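Local coordinates for protein fuculose-1-phosphate aldolase (Glaciozyma antarctica, PDB 4XXF) that is probably a zinc-binding class II aldolase of the aldolase and adducin family that assembles from four chains, at residues Ala13-Glu18 / Asp50-His55; Trp21-Leu26 / His56-Pro61; Ala142-Val147 / Ile219-Ala224. One frame throughout, in Å; residues are numbered along the deposited sequence. Where two conformers were deposited one is given.

Interaction 1 (Ala13-Glu18 / Asp50-His55)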
loop_
_atom_site.group_PDB
_atom_site.type_symbol
_atom_site.label_atom_id
_atom_site.label_comp_id
_atom_site.label_asym_id
_atom_site.label_seq_id
_atom_site.Cartn_x
_atom_site.Cartn_y
_atom_site.Cartn_z
ATOM N N ALA A 13 30.487 0.072 -27.639
ATOM C CA ALA A 13 31.533 -0.250 -28.603
ATOM C C ALA A 13 30.992 -0.430 -30.019
ATOM O O ALA A 13 31.605 0.011 -30.994
ATOM C CB ALA A 13 32.276 -1.501 -28.159
ATOM N N THR A 14 29.847 -1.094 -30.130
ATOM C CA THR A 14 29.209 -1.348 -31.414
ATOM C C THR A 14 27.715 -1.059 -31.312
ATOM O O THR A 14 27.159 -0.983 -30.211
ATOM C CB THR A 14 29.386 -2.808 -31.876
ATOM O OG1 THR A 14 28.694 -3.677 -30.966
ATOM C CG2 THR A 14 30.857 -3.196 -31.923
ATOM N N VAL A 15 27.068 -0.918 -32.461
ATOM C CA VAL A 15 25.623 -0.713 -32.513
ATOM C C VAL A 15 24.890 -1.926 -31.926
ATOM O O VAL A 15 23.874 -1.772 -31.244
ATOM C CB VAL A 15 25.149 -0.440 -33.965
ATOM C CG1 VAL A 15 23.627 -0.413 -34.035
ATOM C CG2 VAL A 15 25.712 0.869 -34.459
ATOM N N GLU A 16 25.413 -3.125 -32.168
ATOM C CA GLU A 16 24.852 -4.336 -31.584
ATOM C C GLU A 16 24.917 -4.304 -30.057
ATOM O O GLU A 16 23.971 -4.708 -29.381
ATOM C CB GLU A 16 25.575 -5.589 -32.097
ATOM C CG GLU A 16 25.385 -5.894 -33.588
ATOM C CD GLU A 16 26.183 -7.113 -34.064
ATOM O OE1 GLU A 16 27.018 -7.644 -33.291
ATOM O OE2 GLU A 16 25.985 -7.533 -35.227
ATOM N N ALA A 17 26.032 -3.831 -29.509
ATOM C CA ALA A 17 26.170 -3.712 -28.059
ATOM C C ALA A 17 25.181 -2.696 -27.494
ATOM O O ALA A 17 24.578 -2.914 -26.435
ATOM C CB ALA A 17 27.591 -3.326 -27.681
ATOM N N GLU A 18 25.025 -1.576 -28.194
ATOM C CA GLU A 18 24.070 -0.564 -27.782
ATOM C C GLU A 18 22.649 -1.127 -27.793
ATOM O O GLU A 18 21.888 -0.896 -26.847
ATOM C CB GLU A 18 24.163 0.677 -28.674
ATOM C CG GLU A 18 23.224 1.777 -28.195
ATOM C CD GLU A 18 23.378 3.085 -28.953
ATOM O OE1 GLU A 18 24.183 3.154 -29.904
ATOM O OE2 GLU A 18 22.677 4.053 -28.581
ATOM N N ASP A 50 15.324 2.302 -32.036
ATOM C CA ASP A 50 16.469 1.454 -32.363
ATOM C C ASP A 50 17.686 2.308 -32.686
ATOM O O ASP A 50 17.556 3.343 -33.338
ATOM C CB ASP A 50 16.150 0.534 -33.545
ATOM C CG ASP A 50 17.242 -0.477 -33.795
ATOM O OD1 ASP A 50 18.092 -0.228 -34.675
ATOM O OD2 ASP A 50 17.254 -1.511 -33.089
ATOM N N PRO A 51 18.878 1.883 -32.234
ATOM C CA PRO A 51 20.061 2.730 -32.442
ATOM C C PRO A 51 20.623 2.695 -33.852
ATOM O O PRO A 51 21.500 3.506 -34.165
ATOM C CB PRO A 51 21.079 2.154 -31.450
ATOM C CG PRO A 51 20.637 0.741 -31.226
ATOM C CD PRO A 51 19.142 0.780 -31.290
ATOM N N GLU A 52 20.152 1.782 -34.690
ATOM C CA GLU A 52 20.666 1.705 -36.055
ATOM C C GLU A 52 19.714 2.363 -37.049
ATOM O O GLU A 52 20.147 3.097 -37.938
ATOM C CB GLU A 52 20.920 0.252 -36.447
ATOM C CG GLU A 52 21.543 0.077 -37.812
ATOM C CD GLU A 52 22.069 -1.323 -38.029
ATOM O OE1 GLU A 52 21.571 -2.256 -37.365
ATOM O OE2 GLU A 52 22.985 -1.485 -38.866
ATOM N N ASN A 53 18.421 2.101 -36.891
ATOM C CA ASN A 53 17.402 2.680 -37.758
ATOM C C ASN A 53 16.451 3.526 -36.927
ATOM O O ASN A 53 15.703 2.998 -36.114
ATOM C CB ASN A 53 16.639 1.580 -38.506
ATOM C CG ASN A 53 15.717 2.125 -39.590
ATOM O OD1 ASN A 53 15.129 3.199 -39.453
ATOM N ND2 ASN A 53 15.588 1.375 -40.678
ATOM N N LYS A 54 16.466 4.833 -37.170
ATOM C CA LYS A 54 15.702 5.784 -36.370
ATOM C C LYS A 54 14.192 5.663 -36.556
ATOM O O LYS A 54 13.427 6.273 -35.814
ATOM C CB LYS A 54 16.144 7.214 -36.701
ATOM C CG LYS A 54 15.800 7.673 -38.115
ATOM C CD LYS A 54 16.450 9.019 -38.429
ATOM C CE LYS A 54 16.348 9.353 -39.904
ATOM N NZ LYS A 54 17.093 10.602 -40.236
ATOM N N HIS A 55 13.765 4.883 -37.544
ATOM C CA HIS A 55 12.341 4.702 -37.807
ATOM C C HIS A 55 11.839 3.369 -37.291
ATOM O O HIS A 55 10.721 2.953 -37.615
ATOM C CB HIS A 55 12.043 4.795 -39.303
ATOM C CG HIS A 55 12.462 6.088 -39.928
ATOM N ND1 HIS A 55 11.957 7.307 -39.531
ATOM C CD2 HIS A 55 13.331 6.350 -40.933
ATOM C CE1 HIS A 55 12.499 8.265 -40.262
ATOM N NE2 HIS A 55 13.335 7.711 -41.122
#
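Asp-50 OD1 is gripped by two backbone N-H groups of the loop that sets Pro-51 and Glu-52 against Val-15 and Glu-18. Glu-52 N (2.9 Å to Asp-50 OD1) comes from above the carboxylate plane, 47° out of it, and closes an Asx turn. Asp-50 OD1 meets Asn-53 N with its anti lone pair, at 3.2 Å. The other oxygen, OD2, forms a salt bridge with Arg-19. Across the contact no hydrogen bond forms, and the side chains meet by van der Waals touch. Glu-18 stretches out from the helix, CG anti to the backbone N (chi1 -177°), which brings the flat carboxylate up to the CB corner of Pro-51, the two side chains sliding past each other in opposite directions. Pro-51 CB stands almost squarely above one carboxylate face, 3.5 Å from Glu-18 CD. One turn earlier, Val-15 CG1 touches Glu-52 CB at 3.7 Å, the side chains crossing at about a right angle, and Pro-51 CG lies 4.3 Å from Val-15 CG1. The helix starts here: Thr-14 is its N-cap, and its OG1 accepts from Ala-17 N at 3.0 Å. The contact thus joins the first turn of helix 15-36 to the loop between strands 45-49 and 56-59, partly apolar, partly a proline CH2 against a carboxylate face, while the salt bridges of Arg-19 to Asp-50 and Glu-52 probably add the directional hold.

Interaction 2 (Trp21-Leu26 / His56-Pro61)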
loop_
_atom_site.group_PDB
_atom_site.type_symbol
_atom_site.label_atom_id
_atom_site.label_comp_id
_atom_site.label_asym_id
_atom_site.label_seq_id
_atom_site.Cartn_x
_atom_site.Cartn_y
_atom_site.Cartn_z
ATOM N N TRP A 21 22.047 -3.339 -24.823
ATOM C CA TRP A 21 21.900 -2.537 -23.606
ATOM C C TRP A 21 20.514 -1.915 -23.526
ATOM O O TRP A 21 19.840 -1.965 -22.488
ATOM C CB TRP A 21 22.958 -1.422 -23.549
ATOM C CG TRP A 21 22.677 -0.418 -22.453
ATOM C CD1 TRP A 21 21.945 0.739 -22.555
ATOM C CD2 TRP A 21 23.098 -0.505 -21.088
ATOM N NE1 TRP A 21 21.899 1.377 -21.335
ATOM C CE2 TRP A 21 22.598 0.636 -20.420
ATOM C CE3 TRP A 21 23.852 -1.433 -20.366
ATOM C CZ2 TRP A 21 22.831 0.871 -19.066
ATOM C CZ3 TRP A 21 24.083 -1.196 -19.015
ATOM C CH2 TRP A 21 23.572 -0.054 -18.382
ATOM N N LEU A 22 20.087 -1.311 -24.629
ATOM C CA LEU A 22 18.807 -0.610 -24.667
ATOM C C LEU A 22 17.629 -1.555 -24.472
ATOM O O LEU A 22 16.687 -1.208 -23.772
ATOM C CB LEU A 22 18.658 0.159 -25.976
ATOM C CG LEU A 22 19.560 1.381 -26.144
ATOM C CD1 LEU A 22 19.453 1.911 -27.560
ATOM C CD2 LEU A 22 19.216 2.473 -25.134
ATOM N N LYS A 23 17.665 -2.738 -25.070
ATOM C CA LYS A 23 16.582 -3.699 -24.878
ATOM C C LYS A 23 16.502 -4.136 -23.413
ATOM O O LYS A 23 15.413 -4.193 -22.836
ATOM C CB LYS A 23 16.758 -4.908 -25.806
ATOM C CG LYS A 23 16.505 -4.587 -27.281
ATOM C CD LYS A 23 16.697 -5.789 -28.206
ATOM C CE LYS A 23 15.627 -6.848 -27.972
ATOM N NZ LYS A 23 15.841 -8.021 -28.868
ATOM N N GLU A 24 17.642 -4.426 -22.799
ATOM C CA GLU A 24 17.612 -4.791 -21.391
ATOM C C GLU A 24 17.098 -3.614 -20.540
ATOM O O GLU A 24 16.348 -3.811 -19.570
ATOM C CB GLU A 24 18.996 -5.240 -20.915
ATOM C CG GLU A 24 18.994 -5.634 -19.429
ATOM C CD GLU A 24 20.378 -5.840 -18.842
ATOM O OE1 GLU A 24 21.378 -5.797 -19.587
ATOM O OE2 GLU A 24 20.469 -6.032 -17.611
ATOM N N ARG A 25 17.488 -2.393 -20.899
ATOM C CA ARG A 25 17.111 -1.219 -20.122
ATOM C C ARG A 25 15.605 -0.981 -20.244
ATOM O O ARG A 25 14.959 -0.582 -19.266
ATOM C CB ARG A 25 17.903 0.017 -20.578
ATOM C CG ARG A 25 18.043 1.118 -19.536
ATOM C CD ARG A 25 18.854 0.626 -18.349
ATOM N NE ARG A 25 19.344 1.692 -17.483
ATOM C CZ ARG A 25 20.003 1.460 -16.355
ATOM N NH1 ARG A 25 20.251 0.208 -15.988
ATOM N NH2 ARG A 25 20.417 2.463 -15.597
ATOM N N LEU A 26 15.045 -1.205 -21.431
ATOM C CA LEU A 26 13.607 -1.064 -21.643
ATOM C C LEU A 26 12.847 -2.093 -20.824
ATOM O O LEU A 26 11.829 -1.768 -20.203
ATOM C CB LEU A 26 13.257 -1.204 -23.131
ATOM C CG LEU A 26 11.777 -0.977 -23.439
ATOM C CD1 LEU A 26 11.355 0.423 -23.058
ATOM C CD2 LEU A 26 11.457 -1.263 -24.879
ATOM N N HIS A 56 12.669 2.692 -36.503
ATOM C CA HIS A 56 12.296 1.420 -35.892
ATOM C C HIS A 56 12.311 1.572 -34.386
ATOM O O HIS A 56 13.126 2.329 -33.859
ATOM C CB HIS A 56 13.245 0.297 -36.297
ATOM C CG HIS A 56 13.164 -0.074 -37.744
ATOM N ND1 HIS A 56 14.011 -0.997 -38.320
ATOM C CD2 HIS A 56 12.337 0.345 -38.727
ATOM C CE1 HIS A 56 13.711 -1.124 -39.601
ATOM N NE2 HIS A 56 12.701 -0.317 -39.876
ATOM N N PHE A 57 11.433 0.843 -33.709
ATOM C CA PHE A 57 11.249 0.987 -32.267
ATOM C C PHE A 57 11.047 -0.353 -31.596
ATOM O O PHE A 57 10.341 -1.220 -32.121
ATOM C CB PHE A 57 10.052 1.898 -31.993
ATOM C CG PHE A 57 10.148 3.204 -32.701
ATOM C CD1 PHE A 57 9.657 3.357 -33.991
ATOM C CD2 PHE A 57 10.791 4.269 -32.096
ATOM C CE1 PHE A 57 9.791 4.560 -34.655
ATOM C CE2 PHE A 57 10.928 5.470 -32.754
ATOM C CZ PHE A 57 10.434 5.621 -34.038
ATOM N N TRP A 58 11.655 -0.518 -30.427
ATOM C CA TRP A 58 11.392 -1.666 -29.564
ATOM C C TRP A 58 10.272 -1.308 -28.598
ATOM O O TRP A 58 10.213 -0.183 -28.095
ATOM C CB TRP A 58 12.663 -2.082 -28.812
ATOM C CG TRP A 58 13.711 -2.581 -29.752
ATOM C CD1 TRP A 58 14.721 -1.854 -30.314
ATOM C CD2 TRP A 58 13.825 -3.908 -30.280
ATOM N NE1 TRP A 58 15.469 -2.651 -31.155
ATOM C CE2 TRP A 58 14.939 -3.916 -31.150
ATOM C CE3 TRP A 58 13.096 -5.091 -30.101
ATOM C CZ2 TRP A 58 15.337 -5.062 -31.845
ATOM C CZ3 TRP A 58 13.497 -6.233 -30.796
ATOM C CH2 TRP A 58 14.608 -6.206 -31.652
ATOM N N VAL A 59 9.373 -2.258 -28.361
ATOM C CA VAL A 59 8.194 -1.994 -27.548
ATOM C C VAL A 59 7.749 -3.288 -26.886
ATOM O O VAL A 59 8.058 -4.386 -27.357
ATOM C CB VAL A 59 7.049 -1.378 -28.416
ATOM C CG1 VAL A 59 6.596 -2.354 -29.470
ATOM C CG2 VAL A 59 5.859 -0.915 -27.573
ATOM N N ASN A 60 7.036 -3.160 -25.774
ATOM C CA ASN A 60 6.388 -4.310 -25.154
ATOM C C ASN A 60 5.282 -4.878 -26.037
ATOM O O ASN A 60 4.574 -4.126 -26.708
ATOM C CB ASN A 60 5.824 -3.912 -23.793
ATOM C CG ASN A 60 4.898 -2.715 -23.869
ATOM O OD1 ASN A 60 5.305 -1.605 -24.227
ATOM N ND2 ASN A 60 3.637 -2.931 -23.511
ATOM N N PRO A 61 5.159 -6.218 -26.077
ATOM C CA PRO A 61 4.123 -6.853 -26.895
ATOM C C PRO A 61 2.765 -6.793 -26.202
ATOM O O PRO A 61 2.690 -6.901 -24.977
ATOM C CB PRO A 61 4.620 -8.290 -27.035
ATOM C CG PRO A 61 5.375 -8.531 -25.754
ATOM C CD PRO A 61 6.051 -7.211 -25.444
#
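The indole of Trp-58 carries the side chain of Lys-23 across one face, while its ring N-H is satisfied by Asp-50. Lys-23 CD stands 3.8 Å above the plane, over the middle of the bicyclic ring. A turn at chi3 (68°) keeps Lys-23 CE over the six-membered ring, 3.8 Å from its centroid, a CH-pi contact with the face. Beyond it, Lys-23 NZ makes an off-centre cation-pi contact, 4.0 Å from the same centroid and 33° off the normal, near the CZ3-CH2 bond of Trp-58 and 3.5 Å from each of those atoms. Methylenes and ammonium therefore share one aromatic surface, and the charge would probably gain from the pi electrons of a buried ring. One turn along the helix Leu-26 covers the root of the tryptophan: its CD2 is 3.6 Å from Trp-58 O and 4.2 Å from Trp-58 CB. Helix 21-26 and strand 56-59 pass 9.5 Å apart with their directions 39° from parallel. This is a helix packed on one face of the sheet of the class II aldolase and adducin (AraD-like) domain, Leu-26 reaching the adjoining strand 45-49 at Leu-46 and Val-48 while Val-59 points away from the helix. Strand 56-59 runs between 75-78 and 45-49, and on its other flank helix 15-36 meets Ile-190 of helix 190-213 through Leu-22 and Arg-25.

Interaction 3 (Ala142-Val147 / Ile219-Ala224)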
loop_
_atom_site.group_PDB
_atom_site.type_symbol
_atom_site.label_atom_id
_atom_site.label_comp_id
_atom_site.label_asym_id
_atom_site.label_seq_id
_atom_site.Cartn_x
_atom_site.Cartn_y
_atom_site.Cartn_z
ATOM N N ALA A 142 10.959 19.794 -11.048
ATOM C CA ALA A 142 11.456 19.146 -12.256
ATOM C C ALA A 142 10.521 19.410 -13.443
ATOM O O ALA A 142 10.928 19.280 -14.606
ATOM C CB ALA A 142 11.614 17.645 -12.025
ATOM N N PHE A 143 9.278 19.787 -13.143
ATOM C CA PHE A 143 8.246 20.015 -14.158
ATOM C C PHE A 143 7.878 21.475 -14.343
ATOM O O PHE A 143 6.978 21.793 -15.129
ATOM C CB PHE A 143 6.988 19.226 -13.804
ATOM C CG PHE A 143 7.230 17.753 -13.716
ATOM C CD1 PHE A 143 7.392 16.998 -14.862
ATOM C CD2 PHE A 143 7.357 17.133 -12.487
ATOM C CE1 PHE A 143 7.651 15.644 -14.778
ATOM C CE2 PHE A 143 7.614 15.777 -12.398
ATOM C CZ PHE A 143 7.772 15.033 -13.540
ATOM N N TYR A 144 8.566 22.365 -13.639
ATOM C CA TYR A 144 8.287 23.794 -13.748
ATOM C C TYR A 144 8.426 24.278 -15.184
ATOM O O TYR A 144 9.486 24.160 -15.784
ATOM C CB TYR A 144 9.215 24.579 -12.825
ATOM C CG TYR A 144 9.145 26.067 -13.028
ATOM C CD1 TYR A 144 8.035 26.786 -12.612
ATOM C CD2 TYR A 144 10.173 26.741 -13.651
ATOM C CE1 TYR A 144 7.957 28.145 -12.803
ATOM C CE2 TYR A 144 10.108 28.098 -13.842
ATOM C CZ TYR A 144 8.998 28.787 -13.418
ATOM O OH TYR A 144 8.945 30.148 -13.620
ATOM N N GLY A 145 7.330 24.787 -15.730
ATOM C CA GLY A 145 7.299 25.264 -17.101
ATOM C C GLY A 145 7.557 24.192 -18.145
ATOM O O GLY A 145 7.803 24.520 -19.312
ATOM N N ASP A 146 7.487 22.924 -17.752
ATOM C CA ASP A 146 7.905 21.850 -18.647
ATOM C C ASP A 146 6.964 20.657 -18.631
ATOM O O ASP A 146 7.366 19.540 -18.968
ATOM C CB ASP A 146 9.330 21.390 -18.305
ATOM C CG ASP A 146 10.086 20.855 -19.521
ATOM O OD1 ASP A 146 9.870 21.356 -20.652
ATOM O OD2 ASP A 146 10.921 19.947 -19.347
ATOM N N VAL A 147 5.709 20.881 -18.241
ATOM C CA VAL A 147 4.703 19.831 -18.340
ATOM C C VAL A 147 3.466 20.404 -19.029
ATOM O O VAL A 147 3.005 21.505 -18.707
ATOM C CB VAL A 147 4.346 19.206 -16.953
ATOM C CG1 VAL A 147 3.906 20.259 -15.936
ATOM C CG2 VAL A 147 3.287 18.123 -17.109
ATOM N N ILE A 219 5.220 27.167 -4.659
ATOM C CA ILE A 219 6.584 27.669 -4.556
ATOM C C ILE A 219 6.684 28.964 -5.350
ATOM O O ILE A 219 6.114 29.070 -6.433
ATOM C CB ILE A 219 7.584 26.631 -5.077
ATOM C CG1 ILE A 219 7.601 25.444 -4.126
ATOM C CG2 ILE A 219 8.982 27.229 -5.213
ATOM C CD1 ILE A 219 8.361 24.246 -4.648
ATOM N N ASP A 220 7.368 29.963 -4.796
ATOM C CA ASP A 220 7.582 31.223 -5.502
ATOM C C ASP A 220 8.321 30.931 -6.806
ATOM O O ASP A 220 9.229 30.107 -6.829
ATOM C CB ASP A 220 8.366 32.201 -4.622
ATOM C CG ASP A 220 8.288 33.632 -5.116
ATOM O OD1 ASP A 220 7.324 33.968 -5.839
ATOM O OD2 ASP A 220 9.194 34.423 -4.777
ATOM N N GLU A 221 7.922 31.578 -7.897
ATOM C CA GLU A 221 8.460 31.206 -9.206
ATOM C C GLU A 221 9.993 31.313 -9.335
ATOM O O GLU A 221 10.596 30.445 -9.955
ATOM C CB GLU A 221 7.786 32.020 -10.315
ATOM C CG GLU A 221 6.363 31.561 -10.631
ATOM C CD GLU A 221 6.167 31.210 -12.096
ATOM O OE1 GLU A 221 7.107 31.419 -12.898
ATOM O OE2 GLU A 221 5.070 30.721 -12.447
ATOM N N PRO A 222 10.632 32.339 -8.739
ATOM C CA PRO A 222 12.100 32.342 -8.844
ATOM C C PRO A 222 12.736 31.097 -8.218
ATOM O O PRO A 222 13.688 30.537 -8.771
ATOM C CB PRO A 222 12.500 33.604 -8.081
ATOM C CG PRO A 222 11.315 34.500 -8.217
ATOM C CD PRO A 222 10.137 33.579 -8.114
ATOM N N GLN A 223 12.208 30.649 -7.080
ATOM C CA GLN A 223 12.713 29.450 -6.435
ATOM C C GLN A 223 12.449 28.210 -7.296
ATOM O O GLN A 223 13.293 27.315 -7.384
ATOM C CB GLN A 223 12.086 29.302 -5.045
ATOM C CG GLN A 223 12.633 30.278 -3.996
ATOM C CD GLN A 223 12.374 31.745 -4.329
ATOM O OE1 GLN A 223 11.434 32.075 -5.051
ATOM N NE2 GLN A 223 13.222 32.626 -3.813
ATOM N N ALA A 224 11.278 28.161 -7.934
ATOM C CA ALA A 224 10.950 27.025 -8.800
ATOM C C ALA A 224 11.906 26.956 -9.990
ATOM O O ALA A 224 12.371 25.877 -10.357
ATOM C CB ALA A 224 9.501 27.105 -9.280
#
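Ala-224 CB packs on the face of the Tyr-144 ring, a CH-pi contact. The methyl sits 3.6 Å above the ring plane, offset toward the rim, with Ala-224 CB 4.0 Å from the Tyr-144 ring centroid. The closest carbon is Tyr-144 CD1, 3.7 Å from Ala-224 CB. Tyr-144 swings out of its turn with CG anti to the backbone N (chi1 171°), which carries the ring to the helix, where it also touches Ala-225. The polar part lies at the far end of the ring. Tyr-144 OH donates to Glu-221 OE1, but the modelled separation of these two oxygens, 2.3 Å, is shorter than an ordinary hydrogen bond, so the exact distance is doubtful. The carboxyl carbon of Glu-221 lies in the plane of the ring, at its edge, and the carboxylate is turned 80° against the ring. Glu-221 reaches there through an unusual bend at chi2 (-124°), far from a staggered value. Backbone bonds shape both partners. Asp-146 N bonds to Phe-143 O at 2.9 Å, closing a type II beta turn in which Gly-145 takes the positive phi. Ala-224 N bonds to Asp-220 O at 3.0 Å in the first turn of helix 221-231. Nearby, Ile-219 packs on Asn-180 of the second subunit, so the helix start lies close to a subunit boundary. Tyr-144 thus meets two residues one turn apart on one side of helix 221-231: ring-methyl packing joins the loop before strand 147-150 to that helix, and the hydroxyl probably adds a polar link, whose modelled length cannot be trusted.

Overall arrangement
Interactions 1 and 2 are neighbours, their centres 11 Å apart. Both use helix 15-36, and their segments alternate along the chain: the helix's first turn meets the loop 50-55, then its next turns meet strand 56-59. They touch directly through Asp-50 and Trp-58, and through Pro-51 and Leu-22, so helix, loop and strand form one continuous unit running from the surface inward. Interaction 3 comes later in the sequence and lies about 35 and 32 Å away, centre to centre, without contact, on the opposite side of the chain's centre from interaction 2. The two groups thus lie toward different ends of the sheet, one on the sheet itself and one on a loop that enters its outermost strand 147-150.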